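Local structure of YcaO (Methanopyrus kandleri, 6CIB) at residues V80-A85 with S143-L148; E86-I91 with V335-E340; E155-Q160 with P345-R350. The protein binds adenine nucleotide and magnesium and, as a member of the YcaO family, probably takes part in the ATP-dependent thioamidation of peptide backbones. All coordinates share one frame; numbering follows the deposited sequence.

Contact 1 of 3, residues V80-A85 with S143-L148; sequences VERAAA and SHTNGL. With MG (magnesium ion), chain H; ADP (adenosine-5'-diphosphate), chain G.
Glu81 and Leu148 meet at a magnesium ion, the first offering its side-chain carboxylate from near the C-terminal end of helix 68-85, the second its backbone carbonyl from the start of strand 148-150. Leu148 O lies 2.3 Å from the magnesium. The carboxylate stands farther off, with Glu81 OE2 at 2.6 Å and OE1 at 2.8 Å from the ion, probably a weaker grip. Three waters are further ligands. One donates to Thr145 O, while the other two donate to O1B and O3B of ADP, which places water between the diphosphate and the metal. The Glu81 CG lies between its backbone N and carbonyl carbon (chi1 76°), and the extended chain beyond carries the carboxylate off the helix to the cation. OE1 also accepts from the ribose O3' of ADP, in a bond modelled so short that its length is doubtful.

Leu148 has CG trans to its own N (chi1 -179°), which lays the isobutyl group obliquely across Glu81. Its CD2 is wedged between two groups, 3.6 Å from Glu81 OE2 and 3.6 Å from Ala85 CB. Farther out, the doubly bent Arg82 chain crosses Thr145 at about a right angle, and Thr145 CG2 sits over one guanidinium face, 4.0 Å from Arg82 NE. A type II turn from Thr145 to Leu148, with Gly147 at positive phi, presents the carbonyl. With an alanine at Leu148 the carbonyl ligand would remain, but losing CG and both methyls would probably open a gap against Ala85 and leave the Glu81 carboxylate less firmly packed. Glu81 OE2 and Leu148 O, both acceptors, stand 3.4 Å apart; their closeness is probably paid for by the magnesium, which draws on both and so ties the helix to the strand.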
loop_
_atom_site.group_PDB
_atom_site.type_symbol
_atom_site.label_atom_id
_atom_site.label_comp_id
_atom_site.label_asym_id
_atom_site.label_seq_id
_atom_site.Cartn_x
_atom_site.Cartn_y
_atom_site.Cartn_z
ATOM N N VAL A 80 8.319 3.498 -11.337
ATOM C CA VAL A 80 7.696 4.672 -11.964
ATOM C C VAL A 80 7.080 5.609 -10.912
ATOM O O VAL A 80 7.348 6.815 -10.937
ATOM C CB VAL A 80 6.665 4.285 -13.063
ATOM C CG1 VAL A 80 5.826 5.488 -13.487
ATOM C CG2 VAL A 80 7.366 3.724 -14.296
ATOM N N GLU A 81 6.287 5.052 -9.987
ATOM C CA GLU A 81 5.674 5.851 -8.929
ATOM C C GLU A 81 6.719 6.577 -8.072
ATOM O O GLU A 81 6.504 7.727 -7.696
ATOM C CB GLU A 81 4.685 5.032 -8.068
ATOM C CG GLU A 81 5.312 4.076 -7.070
ATOM C CD GLU A 81 4.322 3.492 -6.082
ATOM O OE1 GLU A 81 3.312 2.912 -6.513
ATOM O OE2 GLU A 81 4.568 3.587 -4.858
ATOM N N ARG A 82 7.842 5.910 -7.785
ATOM C CA ARG A 82 8.915 6.515 -6.990
ATOM C C ARG A 82 9.595 7.681 -7.714
ATOM O O ARG A 82 9.906 8.694 -7.085
ATOM C CB ARG A 82 9.935 5.468 -6.515
ATOM C CG ARG A 82 9.399 4.483 -5.479
ATOM C CD ARG A 82 9.029 5.145 -4.153
ATOM N NE ARG A 82 10.222 5.522 -3.382
ATOM C CZ ARG A 82 10.831 4.734 -2.497
ATOM N NH1 ARG A 82 10.362 3.517 -2.248
ATOM N NH2 ARG A 82 11.908 5.165 -1.858
ATOM N N ALA A 83 9.796 7.550 -9.024
ATOM C CA ALA A 83 10.333 8.651 -9.834
ATOM C C ALA A 83 9.359 9.831 -9.891
ATOM O O ALA A 83 9.769 10.987 -9.782
ATOM C CB ALA A 83 10.690 8.174 -11.227
ATOM N N ALA A 84 8.068 9.526 -10.038
ATOM C CA ALA A 84 7.008 10.537 -10.034
ATOM C C ALA A 84 6.896 11.293 -8.708
ATOM O O ALA A 84 6.579 12.482 -8.703
ATOM C CB ALA A 84 5.675 9.902 -10.392
ATOM N N ALA A 85 7.165 10.599 -7.603
ATOM C CA ALA A 85 7.060 11.148 -6.254
ATOM C C ALA A 85 8.215 12.068 -5.862
ATOM O O ALA A 85 8.114 12.787 -4.862
ATOM C CB ALA A 85 6.937 10.024 -5.232
ATOM N N SER A 143 8.882 12.600 5.182
ATOM C CA SER A 143 8.031 12.261 4.043
ATOM C C SER A 143 7.962 10.736 3.922
ATOM O O SER A 143 8.771 10.022 4.529
ATOM C CB SER A 143 8.610 12.880 2.765
ATOM O OG SER A 143 9.922 12.401 2.515
ATOM N N HIS A 144 6.987 10.240 3.163
ATOM C CA HIS A 144 6.810 8.788 2.954
ATOM C C HIS A 144 5.936 8.520 1.720
ATOM O O HIS A 144 5.553 9.461 1.020
ATOM C CB HIS A 144 6.268 8.089 4.220
ATOM C CG HIS A 144 4.940 8.604 4.676
ATOM N ND1 HIS A 144 3.754 8.221 4.091
ATOM C CD2 HIS A 144 4.611 9.473 5.662
ATOM C CE1 HIS A 144 2.748 8.823 4.703
ATOM N NE2 HIS A 144 3.240 9.596 5.654
ATOM N N THR A 145 5.642 7.250 1.448
ATOM C CA THR A 145 4.947 6.862 0.203
ATOM C C THR A 145 3.549 6.229 0.412
ATOM O O THR A 145 2.966 5.670 -0.533
ATOM C CB THR A 145 5.819 5.924 -0.663
ATOM O OG1 THR A 145 6.142 4.757 0.091
ATOM C CG2 THR A 145 7.122 6.614 -1.112
ATOM N N ASN A 146 3.011 6.314 1.632
ATOM C CA ASN A 146 1.663 5.815 1.889
ATOM C C ASN A 146 0.654 6.564 1.033
ATOM O O ASN A 146 0.574 7.792 1.081
ATOM C CB ASN A 146 1.272 5.922 3.369
ATOM C CG ASN A 146 0.041 5.088 3.710
ATOM O OD1 ASN A 146 -0.036 3.910 3.372
ATOM N ND2 ASN A 146 -0.915 5.694 4.398
ATOM N N GLY A 147 -0.094 5.806 0.237
ATOM C CA GLY A 147 -1.078 6.366 -0.673
ATOM C C GLY A 147 -0.564 6.687 -2.058
ATOM O O GLY A 147 -1.328 7.169 -2.900
ATOM N N LEU A 148 0.728 6.455 -2.291
ATOM C CA LEU A 148 1.328 6.641 -3.607
ATOM C C LEU A 148 1.059 5.429 -4.487
ATOM O O LEU A 148 1.319 4.297 -4.083
ATOM C CB LEU A 148 2.837 6.898 -3.477
ATOM C CG LEU A 148 3.674 7.136 -4.732
ATOM C CD1 LEU A 148 3.322 8.465 -5.410
ATOM C CD2 LEU A 148 5.139 7.091 -4.334
HETATM MG MG MG H . 2.519 2.295 -3.938
HETATM P PB ADP G . 1.391 -2.400 -3.944
HETATM O O1B ADP G . 0.682 -1.211 -4.557
HETATM O O2B ADP G . 0.714 -2.970 -2.714
HETATM O O3B ADP G . 2.888 -2.251 -3.802
HETATM P PA ADP G . 1.901 -4.004 -6.310
HETATM O O1A ADP G . 0.936 -4.910 -7.024
HETATM O O2A ADP G . 3.228 -4.597 -5.919
HETATM O O3A ADP G . 1.091 -3.576 -5.004
HETATM O "O5'" ADP G . 2.108 -2.690 -7.213
HETATM C "C5'" ADP G . 3.248 -1.812 -7.203
HETATM C "C4'" ADP G . 2.940 -0.575 -8.066
HETATM O "O4'" ADP G . 2.642 -0.978 -9.412
HETATM C "C3'" ADP G . 1.701 0.200 -7.607
HETATM O "O3'" ADP G . 1.843 1.594 -7.947
HETATM C "C2'" ADP G . 0.579 -0.402 -8.432
HETATM O "O2'" ADP G . -0.542 0.470 -8.555
HETATM C "C1'" ADP G . 1.279 -0.670 -9.760
HETATM N N9 ADP G . 0.711 -1.815 -10.506
HETATM C C8 ADP G . 0.705 -3.095 -10.088
HETATM N N7 ADP G . 0.109 -3.897 -10.999
HETATM C C5 ADP G . -0.257 -3.134 -12.034
HETATM C C6 ADP G . -0.929 -3.369 -13.333
HETATM N N6 ADP G . -1.316 -4.618 -13.688
HETATM N N1 ADP G . -1.139 -2.294 -14.133
HETATM C C2 ADP G . -0.754 -1.043 -13.784
HETATM N N3 ADP G . -0.131 -0.762 -12.616
HETATM C C4 ADP G . 0.142 -1.754 -11.715
HETATM O O HOH W 1 2.943 3.016 -1.888
HETATM O O HOH W 2 0.523 1.326 -4.090
HETATM O O HOH W 3 3.855 0.480 -3.840
#

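Contact 2 of 3, residues E86-I91 with V335-E340; sequences EPREEI and VDLTLE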
loop_
_atom_site.group_PDB
_atom_site.type_symbol
_atom_site.label_atom_id
_atom_site.label_comp_id
_atom_site.label_asym_id
_atom_site.label_seq_id
_atom_site.Cartn_x
_atom_site.Cartn_y
_atom_site.Cartn_z
ATOM N N GLU A 86 9.311 12.021 -6.620
ATOM C CA GLU A 86 10.449 12.903 -6.377
ATOM C C GLU A 86 10.017 14.371 -6.525
ATOM O O GLU A 86 9.239 14.693 -7.440
ATOM C CB GLU A 86 11.637 12.544 -7.287
ATOM C CG GLU A 86 12.354 11.278 -6.834
ATOM C CD GLU A 86 13.478 10.806 -7.755
ATOM O OE1 GLU A 86 13.806 11.461 -8.770
ATOM O OE2 GLU A 86 14.053 9.751 -7.435
ATOM N N PRO A 87 10.477 15.252 -5.604
ATOM C CA PRO A 87 10.083 16.667 -5.591
ATOM C C PRO A 87 10.167 17.325 -6.959
ATOM O O PRO A 87 11.155 17.151 -7.676
ATOM C CB PRO A 87 11.083 17.300 -4.629
ATOM C CG PRO A 87 11.379 16.212 -3.670
ATOM C CD PRO A 87 11.371 14.936 -4.471
ATOM N N ARG A 88 9.112 18.050 -7.315
ATOM C CA ARG A 88 9.023 18.667 -8.618
ATOM C C ARG A 88 8.577 20.107 -8.434
ATOM O O ARG A 88 7.434 20.375 -8.027
ATOM C CB ARG A 88 8.059 17.886 -9.509
ATOM C CG ARG A 88 8.662 17.445 -10.829
ATOM C CD ARG A 88 7.608 16.806 -11.716
ATOM N NE ARG A 88 7.049 15.602 -11.107
ATOM C CZ ARG A 88 5.819 15.143 -11.312
ATOM N NH1 ARG A 88 4.978 15.780 -12.115
ATOM N NH2 ARG A 88 5.424 14.035 -10.702
ATOM N N GLU A 89 9.503 21.026 -8.717
ATOM C CA GLU A 89 9.285 22.467 -8.556
ATOM C C GLU A 89 8.182 22.984 -9.486
ATOM O O GLU A 89 7.485 23.941 -9.148
ATOM C CB GLU A 89 10.607 23.220 -8.766
ATOM C CG GLU A 89 10.652 24.648 -8.241
ATOM C CD GLU A 89 10.455 24.786 -6.735
ATOM O OE1 GLU A 89 10.972 23.971 -5.938
ATOM O OE2 GLU A 89 9.783 25.751 -6.342
ATOM N N GLU A 90 8.030 22.315 -10.631
ATOM C CA GLU A 90 6.950 22.529 -11.603
ATOM C C GLU A 90 5.566 22.716 -10.976
ATOM O O GLU A 90 4.813 23.604 -11.388
ATOM C CB GLU A 90 6.877 21.339 -12.570
ATOM C CG GLU A 90 8.026 21.219 -13.558
ATOM C CD GLU A 90 7.815 22.062 -14.806
ATOM O OE1 GLU A 90 7.426 21.491 -15.850
ATOM O OE2 GLU A 90 8.029 23.295 -14.742
ATOM N N ILE A 91 5.246 21.876 -9.989
ATOM C CA ILE A 91 3.900 21.823 -9.405
ATOM C C ILE A 91 3.838 22.344 -7.969
ATOM O O ILE A 91 2.801 22.230 -7.318
ATOM C CB ILE A 91 3.257 20.407 -9.522
ATOM C CG1 ILE A 91 4.088 19.352 -8.753
ATOM C CG2 ILE A 91 3.022 20.046 -10.991
ATOM C CD1 ILE A 91 3.416 18.006 -8.570
ATOM N N VAL A 335 -3.794 13.977 -5.213
ATOM C CA VAL A 335 -2.830 14.860 -5.870
ATOM C C VAL A 335 -2.263 14.151 -7.097
ATOM O O VAL A 335 -1.714 13.054 -6.994
ATOM C CB VAL A 335 -1.684 15.290 -4.911
ATOM C CG1 VAL A 335 -0.666 16.174 -5.625
ATOM C CG2 VAL A 335 -2.232 15.999 -3.678
ATOM N N ASP A 336 -2.406 14.788 -8.253
ATOM C CA ASP A 336 -1.895 14.269 -9.520
ATOM C C ASP A 336 -0.364 14.351 -9.557
ATOM O O ASP A 336 0.206 15.425 -9.352
ATOM C CB ASP A 336 -2.500 15.079 -10.672
ATOM C CG ASP A 336 -2.327 14.413 -12.032
ATOM O OD1 ASP A 336 -1.563 13.434 -12.171
ATOM O OD2 ASP A 336 -2.968 14.885 -12.990
ATOM N N LEU A 337 0.291 13.213 -9.813
ATOM C CA LEU A 337 1.757 13.160 -9.913
ATOM C C LEU A 337 2.280 12.637 -11.255
ATOM O O LEU A 337 3.472 12.341 -11.390
ATOM C CB LEU A 337 2.359 12.362 -8.737
ATOM C CG LEU A 337 2.350 13.041 -7.356
ATOM C CD1 LEU A 337 2.824 12.087 -6.270
ATOM C CD2 LEU A 337 3.189 14.310 -7.349
ATOM N N THR A 338 1.385 12.525 -12.232
ATOM C CA THR A 338 1.718 12.141 -13.601
ATOM C C THR A 338 2.869 13.006 -14.121
ATOM O O THR A 338 2.797 14.225 -14.093
ATOM C CB THR A 338 0.478 12.279 -14.516
ATOM O OG1 THR A 338 -0.614 11.538 -13.945
ATOM C CG2 THR A 338 0.758 11.776 -15.940
ATOM N N LEU A 339 3.949 12.360 -14.539
ATOM C CA LEU A 339 5.056 13.062 -15.186
ATOM C C LEU A 339 4.657 13.411 -16.611
ATOM O O LEU A 339 3.997 12.621 -17.277
ATOM C CB LEU A 339 6.334 12.212 -15.167
ATOM C CG LEU A 339 7.111 12.124 -13.851
ATOM C CD1 LEU A 339 7.902 10.828 -13.784
ATOM C CD2 LEU A 339 8.027 13.325 -13.668
ATOM N N GLU A 340 5.033 14.608 -17.055
ATOM C CA GLU A 340 4.734 15.078 -18.415
ATOM C C GLU A 340 5.337 14.164 -19.491
ATOM O O GLU A 340 4.631 13.748 -20.410
ATOM C CB GLU A 340 5.199 16.531 -18.607
ATOM C CG GLU A 340 4.523 17.539 -17.678
ATOM C CD GLU A 340 5.146 18.931 -17.717
ATOM O OE1 GLU A 340 6.353 19.069 -18.032
ATOM O OE2 GLU A 340 4.420 19.903 -17.417
HETATM O O HOH W 4 2.168 15.930 -11.983
#
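Arg88, in the loop that leaves helix 68-85, reaches across to the backbone of Leu337 and Thr338, where the chain turns out of strand 332-336 of the five-stranded antiparallel sheet. This exit is an Asx turn. Asp336 OD1 accepts from Thr338 N on the anti side, tilted out of the carboxylate plane, and from Thr338 OG1 through its syn lone pair, so two donors fix the carboxylate.

The direct hydrogen bonds between the two segments come from the Arg88 guanidinium. Its NH2 donates to Leu337 O at 2.7 Å; the nitrogen stands above the carbonyl plane, 42° out of it, and the N-H is moderately bent. NH1 makes a weak bond to Thr338 O at 3.3 Å. The same NH2 also donates to Ala84 O, so one arginine bridges the last turn of the helix and the Asx turn. An Arg88 chain bent at chi3 (-62°) helps bring the group round to these carbonyls.

Packing is of two kinds. Leu339 CD2 lies over one guanidinium face, offset toward the rim, and is 3.6 Å from Arg88 NE. Ile91 and Leu337 form an apolar pair, crossing at about a right angle, with Ile91 CD1 3.9 Å from Leu337 CD2. Leu337 also packs on Val346 of the next strand.

At the exposed rim the interaction is between like charges. The Glu90 and Glu340 carboxylates are turned almost perpendicular to each other, with Glu90 OE1 3.4 Å from Glu340 OE1, an approach likely to be somewhat unfavourable unless screened by solvent.

A single water completes the bridge, accepting from Arg88 NH1 at 2.8 Å, donating to Thr338 O at 2.8 Å, and reaching Asp336 O through a weak bond.

Contact 3 of 3, residues E155-Q160 with P345-R350; sequences EEAVIQ and PVVRVR. With ADP (adenosine-5'-diphosphate), chain G.
With chi1 at -57°, Val347 has CG1 anti to the carbonyl carbon and CG2 between that carbon and the backbone N; Val158, its CG1 anti to N (chi1 175°), keeps CG2 beside N. Val347 CG2 and Val158 CG2 thus meet at 4.1 Å, the side chains crossing at about a right angle. Val347 CG2 makes most of the contacts: it rests against the helix backbone, 3.7 Å from Ala157 O, and touches Ala157 CB at 3.8 Å. The small alanine probably lets the strand come this near. Val349 CG2 extends the strip, 4.0 Å from Val158 O. The contact is thus wholly van der Waals, a buried helix-on-sheet packing.

Another side of the same helix turn serves the nucleotide. Gln160 NE2 gives a nearly straight hydrogen bond to ADP O1B at 2.7 Å, and Glu156 OE2, which also pairs with Arg12, lies 3.6 Å from ADP C2.

Segment 155-160 of helix 154-177 runs over residues 346-350 with 30° between their N-to-C directions. Val346 and Arg348 point away from the helix; there Val346 meets Ala84 of helix 68-85, while strands 332-336 and 148-150 flank the strand within the sheet.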
loop_
_atom_site.group_PDB
_atom_site.type_symbol
_atom_site.label_atom_id
_atom_site.label_comp_id
_atom_site.label_asym_id
_atom_site.label_seq_id
_atom_site.Cartn_x
_atom_site.Cartn_y
_atom_site.Cartn_z
ATOM N N GLU A 155 -7.912 6.238 -12.317
ATOM C CA GLU A 155 -8.827 5.468 -11.455
ATOM C C GLU A 155 -8.144 4.259 -10.814
ATOM O O GLU A 155 -8.344 4.012 -9.626
ATOM C CB GLU A 155 -10.085 5.014 -12.199
ATOM C CG GLU A 155 -11.092 6.129 -12.476
ATOM C CD GLU A 155 -10.808 6.886 -13.762
ATOM O OE1 GLU A 155 -9.745 6.673 -14.399
ATOM O OE2 GLU A 155 -11.663 7.703 -14.152
ATOM N N GLU A 156 -7.342 3.535 -11.601
ATOM C CA GLU A 156 -6.535 2.406 -11.099
ATOM C C GLU A 156 -5.656 2.833 -9.933
ATOM O O GLU A 156 -5.627 2.171 -8.901
ATOM C CB GLU A 156 -5.623 1.866 -12.200
ATOM C CG GLU A 156 -6.264 0.932 -13.205
ATOM C CD GLU A 156 -5.237 0.290 -14.114
ATOM O OE1 GLU A 156 -5.640 -0.464 -15.017
ATOM O OE2 GLU A 156 -4.016 0.534 -13.924
ATOM N N ALA A 157 -4.936 3.940 -10.124
ATOM C CA ALA A 157 -4.024 4.503 -9.125
ATOM C C ALA A 157 -4.775 5.022 -7.893
ATOM O O ALA A 157 -4.336 4.798 -6.764
ATOM C CB ALA A 157 -3.179 5.605 -9.760
ATOM N N VAL A 158 -5.905 5.701 -8.106
ATOM C CA VAL A 158 -6.746 6.172 -6.987
ATOM C C VAL A 158 -7.248 5.015 -6.122
ATOM O O VAL A 158 -7.094 5.051 -4.894
ATOM C CB VAL A 158 -7.904 7.095 -7.444
ATOM C CG1 VAL A 158 -8.823 7.452 -6.276
ATOM C CG2 VAL A 158 -7.343 8.372 -8.038
ATOM N N ILE A 159 -7.806 3.988 -6.759
ATOM C CA ILE A 159 -8.272 2.780 -6.051
ATOM C C ILE A 159 -7.131 2.161 -5.225
ATOM O O ILE A 159 -7.303 1.916 -4.029
ATOM C CB ILE A 159 -8.887 1.733 -7.019
ATOM C CG1 ILE A 159 -10.214 2.253 -7.597
ATOM C CG2 ILE A 159 -9.090 0.381 -6.325
ATOM C CD1 ILE A 159 -10.633 1.592 -8.894
ATOM N N GLN A 160 -5.987 1.926 -5.875
ATOM C CA GLN A 160 -4.818 1.322 -5.232
ATOM C C GLN A 160 -4.312 2.160 -4.048
ATOM O O GLN A 160 -4.095 1.620 -2.956
ATOM C CB GLN A 160 -3.696 1.095 -6.259
ATOM C CG GLN A 160 -2.508 0.272 -5.756
ATOM C CD GLN A 160 -2.746 -1.233 -5.821
ATOM O OE1 GLN A 160 -3.812 -1.695 -6.243
ATOM N NE2 GLN A 160 -1.743 -2.008 -5.409
ATOM N N PRO A 345 -0.196 7.612 -15.469
ATOM C CA PRO A 345 -0.950 8.129 -14.324
ATOM C C PRO A 345 -0.345 7.698 -12.988
ATOM O O PRO A 345 -0.192 6.500 -12.732
ATOM C CB PRO A 345 -2.346 7.517 -14.513
ATOM C CG PRO A 345 -2.453 7.267 -15.980
ATOM C CD PRO A 345 -1.068 6.901 -16.427
ATOM N N VAL A 346 0.040 8.684 -12.176
ATOM C CA VAL A 346 0.489 8.459 -10.792
ATOM C C VAL A 346 -0.275 9.436 -9.912
ATOM O O VAL A 346 -0.484 10.594 -10.299
ATOM C CB VAL A 346 2.032 8.651 -10.602
ATOM C CG1 VAL A 346 2.455 8.398 -9.149
ATOM C CG2 VAL A 346 2.818 7.729 -11.527
ATOM N N VAL A 347 -0.709 8.963 -8.744
ATOM C CA VAL A 347 -1.354 9.828 -7.754
ATOM C C VAL A 347 -0.786 9.631 -6.355
ATOM O O VAL A 347 -0.208 8.580 -6.034
ATOM C CB VAL A 347 -2.903 9.677 -7.688
ATOM C CG1 VAL A 347 -3.561 9.931 -9.044
ATOM C CG2 VAL A 347 -3.327 8.330 -7.108
ATOM N N ARG A 348 -0.964 10.666 -5.537
ATOM C CA ARG A 348 -0.844 10.545 -4.107
ATOM C C ARG A 348 -2.232 10.767 -3.494
ATOM O O ARG A 348 -2.852 11.818 -3.691
ATOM C CB ARG A 348 0.166 11.556 -3.565
ATOM C CG ARG A 348 0.550 11.329 -2.115
ATOM C CD ARG A 348 1.600 10.229 -1.988
ATOM N NE ARG A 348 1.754 9.808 -0.598
ATOM C CZ ARG A 348 2.586 10.364 0.279
ATOM N NH1 ARG A 348 3.381 11.376 -0.073
ATOM N NH2 ARG A 348 2.627 9.901 1.523
ATOM N N VAL A 349 -2.708 9.752 -2.781
ATOM C CA VAL A 349 -3.965 9.814 -2.030
ATOM C C VAL A 349 -3.612 10.063 -0.578
ATOM O O VAL A 349 -2.780 9.347 -0.007
ATOM C CB VAL A 349 -4.784 8.509 -2.169
ATOM C CG1 VAL A 349 -6.021 8.525 -1.267
ATOM C CG2 VAL A 349 -5.187 8.297 -3.624
ATOM N N ARG A 350 -4.207 11.105 -0.006
ATOM C CA ARG A 350 -4.103 11.376 1.425
ATOM C C ARG A 350 -5.506 11.374 2.029
ATOM O O ARG A 350 -6.435 11.952 1.458
ATOM C CB ARG A 350 -3.418 12.729 1.709
ATOM C CG ARG A 350 -2.127 13.030 0.942
ATOM C CD ARG A 350 -0.997 12.043 1.218
ATOM N NE ARG A 350 -0.535 12.088 2.606
ATOM C CZ ARG A 350 -0.477 11.040 3.423
ATOM N NH1 ARG A 350 -0.832 9.829 3.000
ATOM N NH2 ARG A 350 -0.039 11.204 4.671
HETATM P PB ADP G . 1.391 -2.400 -3.944
HETATM O O1B ADP G . 0.682 -1.211 -4.557
HETATM O O2B ADP G . 0.714 -2.970 -2.714
HETATM O O3B ADP G . 2.888 -2.251 -3.802
HETATM P PA ADP G . 1.901 -4.004 -6.310
HETATM O O1A ADP G . 0.936 -4.910 -7.024
HETATM O O2A ADP G . 3.228 -4.597 -5.919
HETATM O O3A ADP G . 1.091 -3.576 -5.004
HETATM O "O5'" ADP G . 2.108 -2.690 -7.213
HETATM C "C5'" ADP G . 3.248 -1.812 -7.203
HETATM C "C4'" ADP G . 2.940 -0.575 -8.066
HETATM O "O4'" ADP G . 2.642 -0.978 -9.412
HETATM C "C3'" ADP G . 1.701 0.200 -7.607
HETATM O "O3'" ADP G . 1.843 1.594 -7.947
HETATM C "C2'" ADP G . 0.579 -0.402 -8.432
HETATM O "O2'" ADP G . -0.542 0.470 -8.555
HETATM C "C1'" ADP G . 1.279 -0.670 -9.760
HETATM N N9 ADP G . 0.711 -1.815 -10.506
HETATM C C8 ADP G . 0.705 -3.095 -10.088
HETATM N N7 ADP G . 0.109 -3.897 -10.999
HETATM C C5 ADP G . -0.257 -3.134 -12.034
HETATM C C6 ADP G . -0.929 -3.369 -13.333
HETATM N N6 ADP G . -1.316 -4.618 -13.688
HETATM N N1 ADP G . -1.139 -2.294 -14.133
HETATM C C2 ADP G . -0.754 -1.043 -13.784
HETATM N N3 ADP G . -0.131 -0.762 -12.616
HETATM C C4 ADP G . 0.142 -1.754 -11.715
#

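How the contacts relate
Strand 346-351 links the three sites. Between strands 332-336 and 148-150 of the antiparallel sheet, it carries half of contact 3 and hydrogen-bonds to contact 1 (Gly147 O to Val349 N) and contact 2 (Leu337 N to Val346 O). The centres of contacts 1 and 3 lie about 10 Å apart, those of contacts 1 and 2 about 11 Å, those of contacts 2 and 3 about 14 Å. Segments 80-85 and 86-91 are consecutive and their partners follow in the same order, so contacts 1 and 2 cross along the chain, as do 2 and 3; contact 1 closes before contact 3 opens. Contacts 1 and 3 both reach ADP; contact 2, nearer the surface, joins the chain just after helix 68-85 to the sheet.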